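Long-range contacts in VirX1 (Cyanophage Syn10, PDB 6QGM), which iodinates diverse substrates as a viral halogenase of the flavin-dependent tryptophan halogenase family: residues Asn426-Ser431 with Ser440-Leu445; Lys246-Asp251 with Asp401-His406; Tyr407-Arg412 with Phe464-His469; Asn453-Asn458 with Leu471-Tyr476. All coordinates share one frame; numbering follows the deposited sequence.

Contact 1 (Asn426-Ser431 with Ser440-Leu445); sequences NYMPES and STWQDL
Tyr-427 lays its CB and the near part of its ring over one face of the Trp-442 indole, where a helix-loop-helix connection brings the loop after helix 416-424 against the first turn of helix 441-451. CB sits 3.5 Å from the centroid of the Trp-442 six-membered ring and 6° off its normal, a CH-pi contact. The two aromatic planes are 20° apart, but the rings are slid so far that they barely overlap, so it is the CB methylene that lies over the middle of the six-membered ring. Tyr-427 OH is hydrogen-bonded to Cys-421 O, and Trp-442 NE1 donates to Asp-401, which helps fix the rotation of the indole. Met-428 packs beside it through CG, near Trp-442 CB. On the loop side, Met-428 O accepts from both Ser-431 N and Ser-431 OG, the hydroxyl at 2.9 Å and in the carbonyl plane. That serine closes the contact through its methylene: Ser-431 CB lies 3.6 Å from Gln-443 CG.

Contact 2 (Lys246-Asp251 with Asp401-His406); sequences KKLAND and DFVAMH
Asp-401 OD1 is gripped by two donors: Lys-247 NZ, 2.9 Å from OD1 in a salt bridge, and the indole NE1 of Trp-442. The ammonium approaches OD1 from above the carboxylate plane, 70° out of it, and the two side chains cross at about a right angle. An extended chain beyond CG carries the nitrogen there, after a first torsion (chi1 53°) that sets CG between the backbone N and the carbonyl carbon of Lys-247. Ser-400 OG is a further partner of the same NZ. The contact thus joins the loop between strands 241-243 and 252-258 to the long helix 382-408, across 149 intervening residues. Further along the helix the interface is apolar. Leu-248 turns CD2 onto the helix, 3.8 Å from Val-403 CG1 and equally 3.8 Å from Ala-404 CA. The small Ala-404 side chain allows this close approach: the CA atoms of Leu-248 and Ala-404 are 6.0 Å apart, and Ala-404 CB also lies 4.1 Å from Lys-247 CB. Opposite Leu-248, Ala-404 CB meets Trp-442 of helix 441-451. With Asp-401 buried and Lys-247 only partly exposed, the ion pair probably favours a charged carboxylate, while the two donors on OD1 link loop and indole through one helical residue.

Contact 3 (Tyr407-Arg412 with Phe464-His469); sequences YAYSMR and FIIAGH
His-469, Tyr-409 and Ile-466 bury the most surface here, and the imidazole of His-469 is the centre of the contact. One ring face is covered by backbone just past the end of helix 382-408: Ser-410 CA stands 3.8 Å from the ring centroid and 16° off the normal, a CH-pi contact, and the carbonyl carbon of Tyr-409 lies over the rim of that same face. Tyr-409 CB adds a contact of 3.8 Å to His-469 CD2. The phenol then runs beside Ile-466, whose CG2 lies over one face of the ring, 4.1 Å from Tyr-409 CD2. This joins the C-terminal ends of helices 382-408 and 462-468. Ser-410 OG accepts from Arg-412 N at 3.0 Å, an ST turn, and is also hydrogen-bonded to Phe-84 O. Arg-376 of the second subunit donates to the backbone oxygens of both Tyr-409 and His-469, bridging the two segments. No hydrogen bond crosses between them directly; the imidazole is instead held by NE2 donating to His-406 O, which implies a proton on that nitrogen.

Contact 4 (Asn453-Asn458 with Leu471-Tyr476); sequences NTWHIN and LRPQSY
Trp-455 reaches across Pro-473 from its first ring atoms to the far rim of the indole. With CG anti to the carbonyl carbon (chi1 -69°), the side chain leaves CB and brings CG and CD1 to Pro-473 CB, the latter at 3.7 Å. NE1 then passes Pro-473 CA and N, and CE2 comes to 3.6 Å from Pro-473 CD. That methylene lies over the indole face, 3.7 Å from the centroid of the six-membered ring and 15° off its normal, so the contact is a proline CH-pi stack with the two side chains crossing at about a right angle. At the far rim, CZ2 meets Leu-471 O at the ring edge, 3.5 Å away. A single hydrogen bond joins the segments: Gln-474 NE2 donates to Asn-453 O over 3.2 Å, nearly straight at the hydrogen (164°), with the acceptor in the amide plane. Gln-474 OE1 is engaged by Ser-480, so both ends of this amide are held. The contact brings together the loops that flank helix 462-468, one arriving from helix 441-451 and the other leading into helix 477-484. The indole also packs on Ile-466 and Ala-467 of helix 462-468, while Asn-112, just before helix 113-120, bonds to Trp-455 N, and Tyr-371 of the second subunit bonds to Pro-473 O.

Overall arrangement
Contact 2 comes first along the chain and closes the longest loop, tying the 246-251 segment before strand 252-258 to helix 382-408. It is complete before contact 3 opens at the end of that same helix. Contact 1, which closes the short connection from helix 416-424 to helix 441-451, is nested inside the loop of contact 3. Contact 4 opens inside that loop too but ends beyond it, so contacts 3 and 4 cross around helix 462-468. Packing of Met-405 on Trp-442 joins contacts 1 and 2, packing of His-406 on Ile-465 joins contacts 2 and 3, and a probable backbone hydrogen bond from Leu-471 N to Ile-466 O joins contacts 3 and 4. Contacts 1, 3 and 4 also meet the second subunit.

Contact 1 (Asn426-Ser431 with Ser440-Leu445)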
loop_
_atom_site.group_PDB
_atom_site.type_symbol
_atom_site.label_atom_id
_atom_site.label_comp_id
_atom_site.label_asym_id
_atom_site.label_seq_id
_atom_site.Cartn_x
_atom_site.Cartn_y
_atom_site.Cartn_z
ATOM N N ASN B 426 -19.820 4.376 14.110
ATOM C CA ASN B 426 -18.724 3.494 13.625
ATOM C C ASN B 426 -17.954 4.206 12.512
ATOM O O ASN B 426 -18.509 4.385 11.416
ATOM C CB ASN B 426 -19.231 2.156 13.091
ATOM C CG ASN B 426 -19.961 1.371 14.151
ATOM O OD1 ASN B 426 -21.152 1.102 14.002
ATOM N ND2 ASN B 426 -19.257 1.038 15.226
ATOM N N TYR B 427 -16.697 4.561 12.773
ATOM C CA TYR B 427 -15.885 5.396 11.864
ATOM C C TYR B 427 -15.073 4.525 10.906
ATOM O O TYR B 427 -14.471 5.088 9.974
ATOM C CB TYR B 427 -15.027 6.336 12.703
ATOM C CG TYR B 427 -15.801 7.385 13.478
ATOM C CD1 TYR B 427 -16.130 8.609 12.912
ATOM C CD2 TYR B 427 -16.202 7.158 14.787
ATOM C CE1 TYR B 427 -16.818 9.572 13.627
ATOM C CE2 TYR B 427 -16.887 8.116 15.519
ATOM C CZ TYR B 427 -17.190 9.331 14.940
ATOM O OH TYR B 427 -17.861 10.284 15.650
ATOM N N MET B 428 -15.089 3.200 11.092
ATOM C CA MET B 428 -14.207 2.245 10.364
ATOM C C MET B 428 -15.037 1.142 9.720
ATOM O O MET B 428 -14.629 -0.015 9.739
ATOM C CB MET B 428 -13.214 1.583 11.326
ATOM C CG MET B 428 -12.141 2.510 11.839
ATOM S SD MET B 428 -11.199 1.823 13.217
ATOM C CE MET B 428 -10.687 0.248 12.514
ATOM N N PRO B 429 -16.198 1.448 9.093
ATOM C CA PRO B 429 -17.120 0.400 8.641
ATOM C C PRO B 429 -16.480 -0.562 7.622
ATOM O O PRO B 429 -16.718 -1.741 7.692
ATOM C CB PRO B 429 -18.274 1.202 8.019
ATOM C CG PRO B 429 -17.621 2.493 7.578
ATOM C CD PRO B 429 -16.630 2.796 8.682
ATOM N N GLU B 430 -15.650 -0.028 6.729
ATOM C CA GLU B 430 -15.007 -0.757 5.608
ATOM C C GLU B 430 -13.869 -1.647 6.118
ATOM O O GLU B 430 -13.464 -2.549 5.372
ATOM C CB GLU B 430 -14.533 0.269 4.571
ATOM C CG GLU B 430 -15.681 1.015 3.878
ATOM C CD GLU B 430 -16.198 0.410 2.567
ATOM O OE1 GLU B 430 -15.427 -0.358 1.957
ATOM O OE2 GLU B 430 -17.378 0.655 2.191
ATOM N N SER B 431 -13.418 -1.461 7.361
ATOM C CA SER B 431 -12.157 -2.032 7.900
ATOM C C SER B 431 -12.245 -3.555 8.049
ATOM O O SER B 431 -11.175 -4.194 7.983
ATOM C CB SER B 431 -11.755 -1.360 9.195
ATOM O OG SER B 431 -12.449 -1.892 10.304
ATOM N N SER B 440 -7.326 5.189 4.791
ATOM C CA SER B 440 -7.074 4.107 5.783
ATOM C C SER B 440 -6.352 4.621 7.046
ATOM O O SER B 440 -5.620 3.836 7.675
ATOM C CB SER B 440 -6.330 2.966 5.130
ATOM O OG SER B 440 -5.025 3.371 4.760
ATOM N N THR B 441 -6.555 5.881 7.438
ATOM C CA THR B 441 -5.869 6.474 8.618
ATOM C C THR B 441 -6.499 5.897 9.894
ATOM O O THR B 441 -5.713 5.563 10.797
ATOM C CB THR B 441 -5.776 8.005 8.534
ATOM O OG1 THR B 441 -7.059 8.601 8.758
ATOM C CG2 THR B 441 -5.171 8.466 7.223
ATOM N N TRP B 442 -7.829 5.723 9.962
ATOM C CA TRP B 442 -8.505 5.010 11.084
ATOM C C TRP B 442 -7.840 3.640 11.315
ATOM O O TRP B 442 -7.459 3.336 12.460
ATOM C CB TRP B 442 -10.005 4.830 10.828
ATOM C CG TRP B 442 -10.797 6.101 10.718
ATOM C CD1 TRP B 442 -11.182 6.743 9.572
ATOM C CD2 TRP B 442 -11.317 6.883 11.814
ATOM N NE1 TRP B 442 -11.878 7.880 9.881
ATOM C CE2 TRP B 442 -11.990 7.984 11.244
ATOM C CE3 TRP B 442 -11.253 6.771 13.210
ATOM C CZ2 TRP B 442 -12.612 8.958 12.022
ATOM C CZ3 TRP B 442 -11.873 7.729 13.980
ATOM C CH2 TRP B 442 -12.538 8.808 13.390
ATOM N N GLN B 443 -7.731 2.832 10.260
ATOM C CA GLN B 443 -7.133 1.468 10.313
ATOM C C GLN B 443 -5.673 1.565 10.766
ATOM O O GLN B 443 -5.266 0.760 11.619
ATOM C CB GLN B 443 -7.249 0.794 8.948
ATOM C CG GLN B 443 -8.682 0.417 8.590
ATOM C CD GLN B 443 -8.821 0.013 7.142
ATOM O OE1 GLN B 443 -7.959 -0.675 6.582
ATOM N NE2 GLN B 443 -9.906 0.448 6.512
ATOM N N ASP B 444 -4.930 2.530 10.221
ATOM C CA ASP B 444 -3.450 2.624 10.378
ATOM C C ASP B 444 -3.117 3.130 11.788
ATOM O O ASP B 444 -2.155 2.602 12.419
ATOM C CB ASP B 444 -2.824 3.480 9.281
ATOM C CG ASP B 444 -2.950 2.877 7.881
ATOM O OD1 ASP B 444 -3.305 1.667 7.767
ATOM O OD2 ASP B 444 -2.714 3.621 6.901
ATOM N N LEU B 445 -3.903 4.098 12.272
ATOM C CA LEU B 445 -3.764 4.654 13.639
ATOM C C LEU B 445 -4.054 3.546 14.652
ATOM O O LEU B 445 -3.365 3.504 15.682
ATOM C CB LEU B 445 -4.736 5.829 13.801
ATOM C CG LEU B 445 -4.752 6.517 15.159
ATOM C CD1 LEU B 445 -3.385 7.119 15.459
ATOM C CD2 LEU B 445 -5.830 7.585 15.170
#

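Contact 2 (Lys246-Asp251 with Asp401-His406)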
loop_
_atom_site.group_PDB
_atom_site.type_symbol
_atom_site.label_atom_id
_atom_site.label_comp_id
_atom_site.label_asym_id
_atom_site.label_seq_id
_atom_site.Cartn_x
_atom_site.Cartn_y
_atom_site.Cartn_z
ATOM N N LYS B 246 -22.476 10.360 7.665
ATOM C CA LYS B 246 -22.104 9.049 8.251
ATOM C C LYS B 246 -20.980 9.189 9.283
ATOM O O LYS B 246 -20.939 8.304 10.148
ATOM C CB LYS B 246 -21.795 8.056 7.126
ATOM C CG LYS B 246 -22.999 7.192 6.743
ATOM C CD LYS B 246 -23.349 7.046 5.263
ATOM C CE LYS B 246 -24.836 6.810 5.126
ATOM N NZ LYS B 246 -25.171 6.213 3.812
ATOM N N LYS B 247 -20.141 10.236 9.238
ATOM C CA LYS B 247 -19.048 10.439 10.248
ATOM C C LYS B 247 -19.113 11.830 10.910
ATOM O O LYS B 247 -18.535 11.993 12.032
ATOM C CB LYS B 247 -17.667 10.209 9.624
ATOM C CG LYS B 247 -17.398 11.007 8.358
ATOM C CD LYS B 247 -16.179 10.551 7.631
ATOM C CE LYS B 247 -15.806 11.519 6.547
ATOM N NZ LYS B 247 -14.624 11.031 5.807
ATOM N N LEU B 248 -19.743 12.806 10.258
ATOM C CA LEU B 248 -19.897 14.180 10.790
ATOM C C LEU B 248 -21.389 14.514 10.859
ATOM O O LEU B 248 -22.035 14.550 9.799
ATOM C CB LEU B 248 -19.131 15.152 9.883
ATOM C CG LEU B 248 -17.624 14.959 9.842
ATOM C CD1 LEU B 248 -17.016 15.721 8.674
ATOM C CD2 LEU B 248 -16.998 15.400 11.160
ATOM N N ALA B 249 -21.891 14.779 12.063
ATOM C CA ALA B 249 -23.332 14.954 12.353
ATOM C C ALA B 249 -23.786 16.388 12.055
ATOM O O ALA B 249 -24.994 16.596 11.948
ATOM C CB ALA B 249 -23.596 14.574 13.786
ATOM N N ASN B 250 -22.864 17.339 11.936
ATOM C CA ASN B 250 -23.186 18.790 11.881
ATOM C C ASN B 250 -23.675 19.145 10.473
ATOM O O ASN B 250 -22.947 18.930 9.522
ATOM C CB ASN B 250 -22.003 19.633 12.382
ATOM C CG ASN B 250 -21.703 19.376 13.842
ATOM O OD1 ASN B 250 -22.572 18.911 14.567
ATOM N ND2 ASN B 250 -20.490 19.683 14.282
ATOM N N ASP B 251 -24.901 19.644 10.367
ATOM C CA ASP B 251 -25.583 19.941 9.078
ATOM C C ASP B 251 -26.119 21.377 9.071
ATOM O O ASP B 251 -26.672 21.785 8.035
ATOM C CB ASP B 251 -26.702 18.930 8.847
ATOM C CG ASP B 251 -27.720 18.906 9.973
ATOM O OD1 ASP B 251 -27.360 19.334 11.097
ATOM O OD2 ASP B 251 -28.847 18.444 9.729
ATOM N N ASP B 401 -12.184 12.916 7.381
ATOM C CA ASP B 401 -11.761 11.861 8.350
ATOM C C ASP B 401 -11.001 12.484 9.526
ATOM O O ASP B 401 -11.276 12.106 10.682
ATOM C CB ASP B 401 -10.885 10.788 7.691
ATOM C CG ASP B 401 -11.662 9.646 7.069
ATOM O OD1 ASP B 401 -12.830 9.469 7.432
ATOM O OD2 ASP B 401 -11.103 8.962 6.217
ATOM N N PHE B 402 -10.059 13.383 9.252
ATOM C CA PHE B 402 -9.242 14.054 10.295
ATOM C C PHE B 402 -10.171 14.813 11.247
ATOM O O PHE B 402 -10.039 14.683 12.484
ATOM C CB PHE B 402 -8.189 14.962 9.653
ATOM C CG PHE B 402 -7.332 15.711 10.644
ATOM C CD1 PHE B 402 -6.858 15.118 11.807
ATOM C CD2 PHE B 402 -6.970 17.019 10.392
ATOM C CE1 PHE B 402 -6.071 15.837 12.703
ATOM C CE2 PHE B 402 -6.192 17.740 11.287
ATOM C CZ PHE B 402 -5.748 17.155 12.442
ATOM N N VAL B 403 -11.117 15.569 10.689
ATOM C CA VAL B 403 -12.108 16.367 11.472
ATOM C C VAL B 403 -12.953 15.386 12.302
ATOM O O VAL B 403 -13.151 15.659 13.484
ATOM C CB VAL B 403 -12.951 17.270 10.545
ATOM C CG1 VAL B 403 -14.158 17.863 11.235
ATOM C CG2 VAL B 403 -12.105 18.372 9.955
ATOM N N ALA B 404 -13.385 14.261 11.724
ATOM C CA ALA B 404 -14.191 13.235 12.422
ATOM C C ALA B 404 -13.432 12.703 13.651
ATOM O O ALA B 404 -14.097 12.419 14.669
ATOM C CB ALA B 404 -14.569 12.114 11.479
ATOM N N MET B 405 -12.095 12.601 13.581
ATOM C CA MET B 405 -11.262 12.051 14.679
ATOM C C MET B 405 -11.329 12.948 15.921
ATOM O O MET B 405 -11.202 12.407 17.026
ATOM C CB MET B 405 -9.809 11.884 14.231
ATOM C CG MET B 405 -9.595 10.678 13.349
ATOM S SD MET B 405 -7.869 10.320 13.027
ATOM C CE MET B 405 -8.012 8.874 11.980
ATOM N N HIS B 406 -11.542 14.256 15.750
ATOM C CA HIS B 406 -11.699 15.243 16.860
ATOM C C HIS B 406 -12.891 14.873 17.750
ATOM O O HIS B 406 -12.832 15.153 18.962
ATOM C CB HIS B 406 -11.905 16.669 16.331
ATOM C CG HIS B 406 -10.738 17.240 15.599
ATOM N ND1 HIS B 406 -10.192 16.638 14.489
ATOM C CD2 HIS B 406 -10.041 18.374 15.784
ATOM C CE1 HIS B 406 -9.183 17.364 14.042
ATOM N NE2 HIS B 406 -9.076 18.435 14.819
#

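Contact 3 (Tyr407-Arg412 with Phe464-His469)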
loop_
_atom_site.group_PDB
_atom_site.type_symbol
_atom_site.label_atom_id
_atom_site.label_comp_id
_atom_site.label_asym_id
_atom_site.label_seq_id
_atom_site.Cartn_x
_atom_site.Cartn_y
_atom_site.Cartn_z
ATOM N N TYR B 407 -13.941 14.309 17.155
ATOM C CA TYR B 407 -15.184 13.890 17.847
ATOM C C TYR B 407 -14.998 12.474 18.398
ATOM O O TYR B 407 -15.290 12.230 19.575
ATOM C CB TYR B 407 -16.384 13.941 16.891
ATOM C CG TYR B 407 -16.755 15.310 16.377
ATOM C CD1 TYR B 407 -17.478 16.186 17.158
ATOM C CD2 TYR B 407 -16.416 15.713 15.096
ATOM C CE1 TYR B 407 -17.840 17.443 16.702
ATOM C CE2 TYR B 407 -16.759 16.963 14.617
ATOM C CZ TYR B 407 -17.476 17.834 15.425
ATOM O OH TYR B 407 -17.836 19.072 14.967
ATOM N N ALA B 408 -14.510 11.575 17.546
ATOM C CA ALA B 408 -14.504 10.112 17.753
ATOM C C ALA B 408 -13.794 9.744 19.060
ATOM O O ALA B 408 -14.243 8.786 19.729
ATOM C CB ALA B 408 -13.832 9.453 16.575
ATOM N N TYR B 409 -12.722 10.472 19.396
ATOM C CA TYR B 409 -11.787 10.142 20.501
ATOM C C TYR B 409 -12.082 10.980 21.748
ATOM O O TYR B 409 -11.389 10.775 22.742
ATOM C CB TYR B 409 -10.353 10.298 20.005
ATOM C CG TYR B 409 -9.950 9.207 19.054
ATOM C CD1 TYR B 409 -9.703 7.928 19.524
ATOM C CD2 TYR B 409 -9.850 9.434 17.691
ATOM C CE1 TYR B 409 -9.316 6.903 18.676
ATOM C CE2 TYR B 409 -9.501 8.415 16.820
ATOM C CZ TYR B 409 -9.247 7.145 17.320
ATOM O OH TYR B 409 -8.943 6.127 16.473
ATOM N N SER B 410 -13.082 11.865 21.707
ATOM C CA SER B 410 -13.492 12.680 22.879
ATOM C C SER B 410 -13.913 11.756 24.023
ATOM O O SER B 410 -14.332 10.603 23.743
ATOM C CB SER B 410 -14.584 13.639 22.539
ATOM O OG SER B 410 -15.037 14.303 23.709
ATOM N N MET B 411 -13.806 12.246 25.261
ATOM C CA MET B 411 -14.304 11.540 26.471
ATOM C C MET B 411 -15.774 11.906 26.713
ATOM O O MET B 411 -16.423 11.200 27.506
ATOM C CB MET B 411 -13.476 11.880 27.711
ATOM C CG MET B 411 -12.038 11.451 27.556
ATOM S SD MET B 411 -11.072 11.613 29.074
ATOM C CE MET B 411 -11.841 10.339 30.072
ATOM N N ARG B 412 -16.289 12.942 26.042
ATOM C CA ARG B 412 -17.649 13.487 26.288
ATOM C C ARG B 412 -18.721 12.451 25.937
ATOM O O ARG B 412 -18.736 11.929 24.807
ATOM C CB ARG B 412 -17.861 14.770 25.491
ATOM C CG ARG B 412 -16.949 15.892 25.954
ATOM C CD ARG B 412 -17.345 17.214 25.349
ATOM N NE ARG B 412 -18.695 17.588 25.752
ATOM C CZ ARG B 412 -19.225 18.780 25.599
ATOM N NH1 ARG B 412 -18.525 19.749 25.056
ATOM N NH2 ARG B 412 -20.461 18.990 25.991
ATOM N N PHE B 464 -1.481 15.590 17.758
ATOM C CA PHE B 464 -1.886 16.708 18.647
ATOM C C PHE B 464 -3.308 16.478 19.184
ATOM O O PHE B 464 -3.588 16.824 20.336
ATOM C CB PHE B 464 -1.819 18.044 17.911
ATOM C CG PHE B 464 -0.425 18.485 17.555
ATOM C CD1 PHE B 464 0.384 19.122 18.483
ATOM C CD2 PHE B 464 0.080 18.228 16.291
ATOM C CE1 PHE B 464 1.672 19.506 18.149
ATOM C CE2 PHE B 464 1.366 18.617 15.954
ATOM C CZ PHE B 464 2.167 19.234 16.893
ATOM N N ILE B 465 -4.179 15.909 18.363
ATOM C CA ILE B 465 -5.628 15.702 18.663
ATOM C C ILE B 465 -5.792 14.562 19.684
ATOM O O ILE B 465 -6.434 14.809 20.724
ATOM C CB ILE B 465 -6.412 15.442 17.363
ATOM C CG1 ILE B 465 -6.264 16.592 16.363
ATOM C CG2 ILE B 465 -7.882 15.166 17.668
ATOM C CD1 ILE B 465 -6.517 17.968 16.939
ATOM N N ILE B 466 -5.234 13.380 19.423
ATOM C CA ILE B 466 -5.352 12.213 20.352
ATOM C C ILE B 466 -4.536 12.456 21.637
ATOM O O ILE B 466 -4.978 11.986 22.707
ATOM C CB ILE B 466 -5.008 10.872 19.662
ATOM C CG1 ILE B 466 -3.546 10.783 19.228
ATOM C CG2 ILE B 466 -5.958 10.609 18.503
ATOM C CD1 ILE B 466 -3.175 9.463 18.607
ATOM N N ALA B 467 -3.424 13.192 21.558
ATOM C CA ALA B 467 -2.659 13.670 22.741
ATOM C C ALA B 467 -3.569 14.522 23.631
ATOM O O ALA B 467 -3.641 14.232 24.852
ATOM C CB ALA B 467 -1.434 14.451 22.329
ATOM N N GLY B 468 -4.236 15.526 23.036
ATOM C CA GLY B 468 -5.126 16.475 23.731
ATOM C C GLY B 468 -6.333 15.784 24.321
ATOM O O GLY B 468 -6.857 16.285 25.338
ATOM N N HIS B 469 -6.777 14.686 23.709
ATOM C CA HIS B 469 -7.934 13.888 24.196
ATOM C C HIS B 469 -7.479 12.931 25.303
ATOM O O HIS B 469 -8.335 12.236 25.849
ATOM C CB HIS B 469 -8.604 13.149 23.034
ATOM C CG HIS B 469 -9.585 13.974 22.269
ATOM N ND1 HIS B 469 -10.425 14.887 22.875
ATOM C CD2 HIS B 469 -9.899 13.997 20.953
ATOM C CE1 HIS B 469 -11.194 15.445 21.961
ATOM N NE2 HIS B 469 -10.890 14.914 20.767
#

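Contact 4 (Asn453-Asn458 with Leu471-Tyr476)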
loop_
_atom_site.group_PDB
_atom_site.type_symbol
_atom_site.label_atom_id
_atom_site.label_comp_id
_atom_site.label_asym_id
_atom_site.label_seq_id
_atom_site.Cartn_x
_atom_site.Cartn_y
_atom_site.Cartn_z
ATOM N N ASN B 453 1.815 -0.190 19.697
ATOM C CA ASN B 453 2.008 0.662 20.906
ATOM C C ASN B 453 2.964 1.822 20.591
ATOM O O ASN B 453 3.848 2.121 21.418
ATOM C CB ASN B 453 2.461 -0.169 22.113
ATOM C CG ASN B 453 1.443 -1.223 22.521
ATOM O OD1 ASN B 453 1.766 -2.197 23.199
ATOM N ND2 ASN B 453 0.195 -1.033 22.146
ATOM N N THR B 454 2.755 2.501 19.463
ATOM C CA THR B 454 3.689 3.527 18.939
ATOM C C THR B 454 2.907 4.630 18.225
ATOM O O THR B 454 1.846 4.329 17.639
ATOM C CB THR B 454 4.711 2.910 17.969
ATOM O OG1 THR B 454 5.757 3.853 17.730
ATOM C CG2 THR B 454 4.114 2.527 16.634
ATOM N N TRP B 455 3.449 5.849 18.255
ATOM C CA TRP B 455 3.105 6.931 17.306
ATOM C C TRP B 455 4.169 6.981 16.212
ATOM O O TRP B 455 5.123 6.202 16.265
ATOM C CB TRP B 455 2.932 8.267 18.032
ATOM C CG TRP B 455 1.721 8.329 18.907
ATOM C CD1 TRP B 455 0.729 7.398 19.010
ATOM C CD2 TRP B 455 1.368 9.387 19.812
ATOM N NE1 TRP B 455 -0.196 7.793 19.937
ATOM C CE2 TRP B 455 0.168 9.006 20.445
ATOM C CE3 TRP B 455 1.958 10.599 20.171
ATOM C CZ2 TRP B 455 -0.462 9.801 21.400
ATOM C CZ3 TRP B 455 1.345 11.372 21.131
ATOM C CH2 TRP B 455 0.137 10.996 21.720
ATOM N N HIS B 456 3.975 7.860 15.245
ATOM C CA HIS B 456 4.805 8.010 14.032
ATOM C C HIS B 456 4.619 9.450 13.545
ATOM O O HIS B 456 3.502 9.999 13.763
ATOM C CB HIS B 456 4.386 6.978 12.985
ATOM C CG HIS B 456 5.452 6.653 11.996
ATOM N ND1 HIS B 456 5.994 7.605 11.149
ATOM C CD2 HIS B 456 6.088 5.488 11.727
ATOM C CE1 HIS B 456 6.928 7.040 10.410
ATOM N NE2 HIS B 456 6.988 5.730 10.731
ATOM N N ILE B 457 5.666 10.050 12.961
ATOM C CA ILE B 457 5.592 11.417 12.365
ATOM C C ILE B 457 4.594 11.386 11.198
ATOM O O ILE B 457 4.083 12.449 10.853
ATOM C CB ILE B 457 6.981 11.945 11.950
ATOM C CG1 ILE B 457 7.826 10.867 11.264
ATOM C CG2 ILE B 457 7.700 12.567 13.137
ATOM C CD1 ILE B 457 8.995 11.402 10.511
ATOM N N ASN B 458 4.292 10.205 10.647
ATOM C CA ASN B 458 3.247 9.992 9.607
ATOM C C ASN B 458 1.838 10.355 10.101
ATOM O O ASN B 458 0.923 10.327 9.256
ATOM C CB ASN B 458 3.183 8.537 9.148
ATOM C CG ASN B 458 4.404 8.122 8.368
ATOM O OD1 ASN B 458 5.158 8.967 7.890
ATOM N ND2 ASN B 458 4.599 6.822 8.245
ATOM N N LEU B 471 -4.775 10.519 25.150
ATOM C CA LEU B 471 -4.207 9.214 24.719
ATOM C C LEU B 471 -2.675 9.309 24.641
ATOM O O LEU B 471 -2.158 10.388 24.424
ATOM C CB LEU B 471 -4.830 8.823 23.373
ATOM C CG LEU B 471 -6.341 8.625 23.368
ATOM C CD1 LEU B 471 -6.915 8.822 21.977
ATOM C CD2 LEU B 471 -6.705 7.262 23.897
ATOM N N ARG B 472 -2.007 8.177 24.838
ATOM C CA ARG B 472 -0.531 7.983 24.834
ATOM C C ARG B 472 -0.176 6.762 23.995
ATOM O O ARG B 472 -0.944 5.810 23.951
ATOM C CB ARG B 472 -0.065 7.774 26.274
ATOM C CG ARG B 472 -0.204 9.018 27.139
ATOM C CD ARG B 472 0.077 8.732 28.603
ATOM N NE ARG B 472 -0.666 7.588 29.089
ATOM C CZ ARG B 472 -1.986 7.550 29.243
ATOM N NH1 ARG B 472 -2.729 8.595 28.933
ATOM N NH2 ARG B 472 -2.570 6.457 29.696
ATOM N N PRO B 473 0.984 6.731 23.309
ATOM C CA PRO B 473 1.360 5.581 22.483
ATOM C C PRO B 473 1.472 4.287 23.300
ATOM O O PRO B 473 0.989 3.263 22.833
ATOM C CB PRO B 473 2.708 5.948 21.836
ATOM C CG PRO B 473 3.210 7.150 22.621
ATOM C CD PRO B 473 1.996 7.793 23.282
ATOM N N GLN B 474 2.081 4.371 24.483
ATOM C CA GLN B 474 2.045 3.305 25.515
ATOM C C GLN B 474 1.235 3.840 26.687
ATOM O O GLN B 474 1.612 4.886 27.235
ATOM C CB GLN B 474 3.457 2.908 25.930
ATOM C CG GLN B 474 4.234 2.205 24.814
ATOM C CD GLN B 474 5.675 2.667 24.705
ATOM O OE1 GLN B 474 6.342 2.895 25.720
ATOM N NE2 GLN B 474 6.125 2.876 23.468
ATOM N N SER B 475 0.124 3.173 27.016
ATOM C CA SER B 475 -0.917 3.686 27.945
ATOM C C SER B 475 -0.446 3.539 29.397
ATOM O O SER B 475 -0.974 4.270 30.239
ATOM C CB SER B 475 -2.255 3.023 27.705
ATOM O OG SER B 475 -2.173 1.611 27.747
ATOM N N TYR B 476 0.505 2.639 29.668
ATOM C CA TYR B 476 1.054 2.346 31.016
ATOM C C TYR B 476 2.560 2.053 30.928
ATOM O O TYR B 476 3.046 1.496 29.907
ATOM C CB TYR B 476 0.298 1.188 31.668
ATOM C CG TYR B 476 0.323 -0.147 30.963
ATOM C CD1 TYR B 476 -0.325 -0.340 29.755
ATOM C CD2 TYR B 476 0.922 -1.246 31.557
ATOM C CE1 TYR B 476 -0.331 -1.570 29.126
ATOM C CE2 TYR B 476 0.917 -2.492 30.951
ATOM C CZ TYR B 476 0.302 -2.650 29.722
ATOM O OH TYR B 476 0.347 -3.865 29.112
#